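Local coordinates for protein 2-dehydro-3-deoxy-d-gluconate/2-dehydro-3-deoxy-phosphogluconate aldolase (Picrophilus torridus, PDB 4UXD) that is an aldolase of the dihydrodipicolinate synthetase family, a tetrameric enzyme built on a parallel beta/alpha barrel, at residues A[35-38]-A[39-43]; A[141-144]-A[145-149]. All coordinates share one frame; numbering follows the deposited sequence.

Both contacts are local and partly buried, but they sit at different joints of the beta/alpha barrel. Interaction 1 is a turn in the loop from strand 27-31 to helix 44-56, so its last residue starts a helix; interaction 2 is the end of helix 133-144 and the start of the loop leading to strand 150-155. They do not touch: their centres lie 33 Å apart and their nearest atoms about 19 Å. Leu36, Ile143 and Leu144 are buried, while His39, Ser145 and Ser146 are exposed. At 35-43 carboxylates accept bonds from backbone N-H groups, whereas at 141-149 serine hydroxyls donate to carbonyls of the last helical turn, one of which also takes a backbone N-H.

Interaction 1. Residues A[35-38]-A[39-43]; sequences PLDA and HGNID
Asp37 turns its carboxylate back over the type I beta turn from Asp37 to Gly40, which with Asn41 forms a type I turn with a G1 beta bulge in the loop between strand 27-31 and helix 44-56 of the barrel. Asp37 CG sits between the backbone N and the carbonyl carbon (chi1 62°), which folds Asp37 OD1 over the turn, where Asn41 N donates to it at 3.3 Å from above the carboxylate plane. His39 N also points at OD1, though that bond is modelled too short to trust in detail. A water donates to Asp37 OD2 and, weakly, to Ile42 O. Gly40, whose positive phi suits a residue without a side chain, closes the turn by donating from N to Asp37 O at 3.1 Å.

Behind the tip a single beta bridge, Leu36 with Ile42, follows: Asp37 N bonds to Asn41 O at 3.0 Å and Asp43 N to Pro35 O at 2.9 Å. Leu36 is buried, its CD2 lying 3.7 Å from Asn41 O, and meets Phe74 and Met290. Asp43 is the N-cap of helix 44-56; its OD1 makes weak bonds to Asn45 N and Ala46 N, while a water donates to Asp43 OD2 at 2.5 Å and, weakly, to Leu36 O.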
loop_
_atom_site.group_PDB
_atom_site.type_symbol
_atom_site.label_atom_id
_atom_site.label_comp_id
_atom_site.label_asym_id
_atom_site.label_seq_id
_atom_site.Cartn_x
_atom_site.Cartn_y
_atom_site.Cartn_z
ATOM N N PRO A 35 19.328 -11.812 -23.878
ATOM C CA PRO A 35 20.483 -10.960 -24.201
ATOM C C PRO A 35 20.215 -10.001 -25.363
ATOM O O PRO A 35 19.550 -10.393 -26.325
ATOM C CB PRO A 35 21.576 -11.970 -24.564
ATOM C CG PRO A 35 21.192 -13.216 -23.866
ATOM C CD PRO A 35 19.684 -13.239 -23.932
ATOM N N LEU A 36 20.702 -8.764 -25.245
ATOM C CA LEU A 36 20.468 -7.727 -26.247
ATOM C C LEU A 36 21.766 -7.097 -26.778
ATOM O O LEU A 36 22.750 -6.912 -26.045
ATOM C CB LEU A 36 19.580 -6.612 -25.679
ATOM C CG LEU A 36 18.231 -6.964 -25.040
ATOM C CD1 LEU A 36 17.632 -5.706 -24.391
ATOM C CD2 LEU A 36 17.259 -7.572 -26.060
ATOM N N ASP A 37 21.741 -6.748 -28.059
ATOM C CA ASP A 37 22.856 -6.058 -28.682
ATOM C C ASP A 37 22.860 -4.585 -28.275
ATOM O O ASP A 37 22.000 -4.144 -27.526
ATOM C CB ASP A 37 22.792 -6.206 -30.210
ATOM C CG ASP A 37 21.533 -5.589 -30.828
ATOM O OD1 ASP A 37 21.037 -4.549 -30.348
ATOM O OD2 ASP A 37 21.043 -6.145 -31.833
ATOM N N ALA A 38 23.814 -3.823 -28.788
ATOM C CA ALA A 38 23.867 -2.387 -28.541
ATOM C C ALA A 38 22.618 -1.628 -29.034
ATOM O O ALA A 38 22.446 -0.461 -28.701
ATOM C CB ALA A 38 25.121 -1.801 -29.187
ATOM N N HIS A 39 21.748 -2.284 -29.804
ATOM C CA HIS A 39 20.512 -1.644 -30.285
ATOM C C HIS A 39 19.229 -2.179 -29.606
ATOM O O HIS A 39 18.117 -1.923 -30.070
ATOM C CB HIS A 39 20.415 -1.802 -31.805
ATOM C CG HIS A 39 21.631 -1.313 -32.529
ATOM N ND1 HIS A 39 22.200 -1.993 -33.587
ATOM C CD2 HIS A 39 22.404 -0.217 -32.327
ATOM C CE1 HIS A 39 23.266 -1.333 -34.008
ATOM N NE2 HIS A 39 23.411 -0.254 -33.256
ATOM N N GLY A 40 19.385 -2.898 -28.497
ATOM C CA GLY A 40 18.248 -3.409 -27.750
ATOM C C GLY A 40 17.367 -4.414 -28.486
ATOM O O GLY A 40 16.180 -4.529 -28.179
ATOM N N ASN A 41 17.935 -5.120 -29.462
ATOM C CA ASN A 41 17.262 -6.242 -30.110
ATOM C C ASN A 41 17.942 -7.533 -29.696
ATOM O O ASN A 41 19.084 -7.509 -29.250
ATOM C CB ASN A 41 17.286 -6.107 -31.632
ATOM C CG ASN A 41 16.797 -4.759 -32.108
ATOM O OD1 ASN A 41 17.477 -4.079 -32.876
ATOM N ND2 ASN A 41 15.621 -4.359 -31.650
ATOM N N ILE A 42 17.256 -8.663 -29.861
ATOM C CA ILE A 42 17.756 -9.913 -29.324
ATOM C C ILE A 42 19.044 -10.343 -30.028
ATOM O O ILE A 42 19.094 -10.480 -31.253
ATOM C CB ILE A 42 16.714 -11.029 -29.425
ATOM C CG1 ILE A 42 15.456 -10.620 -28.665
ATOM C CG2 ILE A 42 17.281 -12.347 -28.860
ATOM C CD1 ILE A 42 14.373 -11.679 -28.604
ATOM N N ASP A 43 20.077 -10.542 -29.213
ATOM C CA ASP A 43 21.386 -10.995 -29.652
ATOM C C ASP A 43 21.458 -12.515 -29.535
ATOM O O ASP A 43 21.738 -13.050 -28.463
ATOM C CB ASP A 43 22.478 -10.315 -28.813
ATOM C CG ASP A 43 23.884 -10.775 -29.172
ATOM O OD1 ASP A 43 24.045 -11.574 -30.112
ATOM O OD2 ASP A 43 24.833 -10.321 -28.506
HETATM O O HOH W 1 24.009 -9.592 -26.266
HETATM O O HOH W 2 21.636 -8.899 -32.708
#

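Interaction 2. Residues A[141-144]-A[145-149]; sequences KEIL and SSNDM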
loop_
_atom_site.group_PDB
_atom_site.type_symbol
_atom_site.label_atom_id
_atom_site.label_comp_id
_atom_site.label_asym_id
_atom_site.label_seq_id
_atom_site.Cartn_x
_atom_site.Cartn_y
_atom_site.Cartn_z
ATOM N N LYS A 141 -9.263 -20.597 -16.931
ATOM C CA LYS A 141 -10.235 -21.591 -17.353
ATOM C C LYS A 141 -10.288 -21.703 -18.883
ATOM O O LYS A 141 -10.108 -22.787 -19.454
ATOM C CB LYS A 141 -11.613 -21.226 -16.789
ATOM C CG LYS A 141 -12.723 -22.226 -17.065
ATOM C CD LYS A 141 -13.698 -22.243 -15.885
ATOM C CE LYS A 141 -15.072 -22.843 -16.195
ATOM N NZ LYS A 141 -15.414 -22.885 -17.637
ATOM N N GLU A 142 -10.524 -20.571 -19.537
ATOM C CA GLU A 142 -10.670 -20.534 -20.977
ATOM C C GLU A 142 -9.411 -21.046 -21.653
ATOM O O GLU A 142 -9.461 -21.714 -22.687
ATOM C CB GLU A 142 -10.965 -19.107 -21.435
ATOM C CG GLU A 142 -11.678 -19.003 -22.770
ATOM C CD GLU A 142 -13.161 -18.700 -22.612
ATOM O OE1 GLU A 142 -13.770 -19.195 -21.634
ATOM O OE2 GLU A 142 -13.709 -17.954 -23.457
ATOM N N ILE A 143 -8.273 -20.727 -21.049
ATOM C CA ILE A 143 -6.988 -21.033 -21.643
ATOM C C ILE A 143 -6.672 -22.531 -21.502
ATOM O O ILE A 143 -6.348 -23.210 -22.484
ATOM C CB ILE A 143 -5.889 -20.166 -20.999
ATOM C CG1 ILE A 143 -6.042 -18.718 -21.450
ATOM C CG2 ILE A 143 -4.511 -20.640 -21.380
ATOM C CD1 ILE A 143 -5.301 -17.699 -20.591
ATOM N N LEU A 144 -6.777 -23.033 -20.276
ATOM C CA LEU A 144 -6.499 -24.431 -19.985
ATOM C C LEU A 144 -7.441 -25.369 -20.736
ATOM O O LEU A 144 -7.124 -26.545 -20.928
ATOM C CB LEU A 144 -6.619 -24.696 -18.485
ATOM C CG LEU A 144 -5.610 -23.979 -17.592
ATOM C CD1 LEU A 144 -6.024 -24.113 -16.125
ATOM C CD2 LEU A 144 -4.229 -24.526 -17.808
ATOM N N SER A 145 -8.605 -24.854 -21.135
ATOM C CA SER A 145 -9.583 -25.644 -21.870
ATOM C C SER A 145 -9.190 -25.826 -23.324
ATOM O O SER A 145 -9.823 -26.596 -24.044
ATOM C CB SER A 145 -10.962 -24.995 -21.805
ATOM O OG SER A 145 -11.602 -25.291 -20.584
ATOM N N SER A 146 -8.144 -25.121 -23.748
ATOM C CA SER A 146 -7.739 -25.112 -25.147
ATOM C C SER A 146 -6.302 -25.597 -25.341
ATOM O O SER A 146 -5.782 -25.577 -26.449
ATOM C CB SER A 146 -7.890 -23.700 -25.709
ATOM O OG SER A 146 -9.208 -23.228 -25.515
ATOM N N ASN A 147 -5.656 -26.029 -24.267
ATOM C CA ASN A 147 -4.251 -26.395 -24.347
ATOM C C ASN A 147 -3.892 -27.479 -23.343
ATOM O O ASN A 147 -3.852 -27.249 -22.125
ATOM C CB ASN A 147 -3.367 -25.164 -24.132
ATOM C CG ASN A 147 -3.570 -24.108 -25.193
ATOM O OD1 ASN A 147 -4.298 -23.141 -24.988
ATOM N ND2 ASN A 147 -2.942 -24.296 -26.344
ATOM N N ASP A 148 -3.618 -28.661 -23.882
ATOM C CA ASP A 148 -3.385 -29.844 -23.078
ATOM C C ASP A 148 -2.026 -29.801 -22.368
ATOM O O ASP A 148 -1.835 -30.467 -21.340
ATOM C CB ASP A 148 -3.479 -31.091 -23.963
ATOM C CG ASP A 148 -4.264 -32.205 -23.302
ATOM O OD1 ASP A 148 -3.697 -32.908 -22.435
ATOM O OD2 ASP A 148 -5.457 -32.370 -23.640
ATOM N N MET A 149 -1.095 -29.008 -22.896
ATOM C CA MET A 149 0.298 -29.087 -22.458
ATOM C C MET A 149 0.503 -28.751 -20.984
ATOM O O MET A 149 -0.350 -28.154 -20.323
ATOM C CB MET A 149 1.184 -28.181 -23.316
ATOM C CG MET A 149 1.074 -26.706 -23.053
ATOM S SD MET A 149 2.100 -25.728 -24.179
ATOM C CE MET A 149 3.725 -26.355 -23.741
#
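Ser145 and Ser146 fold back onto the last turn of helix 133-144, at the C-terminal end of the helix, which closes with a 3-10-like i to i+3 bond before the chain leaves toward strand 150-155 of the beta/alpha barrel.

Backbone bonds come first. Ser145 N donates to Lys141 O at 3.1 Å, a bent bond of 137° at the hydrogen that continues the helical i to i+4 pattern. One residue on, the pattern tightens: Ser146 N reaches Ile143 O at 2.9 Å, an i to i+3 bond whose donor lies above the carbonyl plane.

Apolar packing is the second kind. Ile143 and Leu144 are buried against neighbouring elements: Ile143 packs on Ile103 and Met110 of helix 103-115 and on Leu123, while Leu144 meets Leu171 and Phe175; branched aliphatic groups fit these buried surfaces. Glu142, partly exposed, packs on Pro288 of the second subunit.

Hydroxyl bonds form the last group, and they show why serine suits a helix end, where carbonyls run short of N-H partners. In both serines OG lies beside the backbone N, anti to the carbonyl carbon (chi1 -80° in Ser145), and this turns the hydroxyl back toward the preceding turn. Ser145 OG donates to Lys141 O at 3.1 Å, so that oxygen is gripped twice by one residue, the hydroxyl and the amide arriving from opposite faces of the carbonyl plane. Ser146 OG donates to Glu142 O at 3.2 Å, almost in line with the carbonyl bond at 172°.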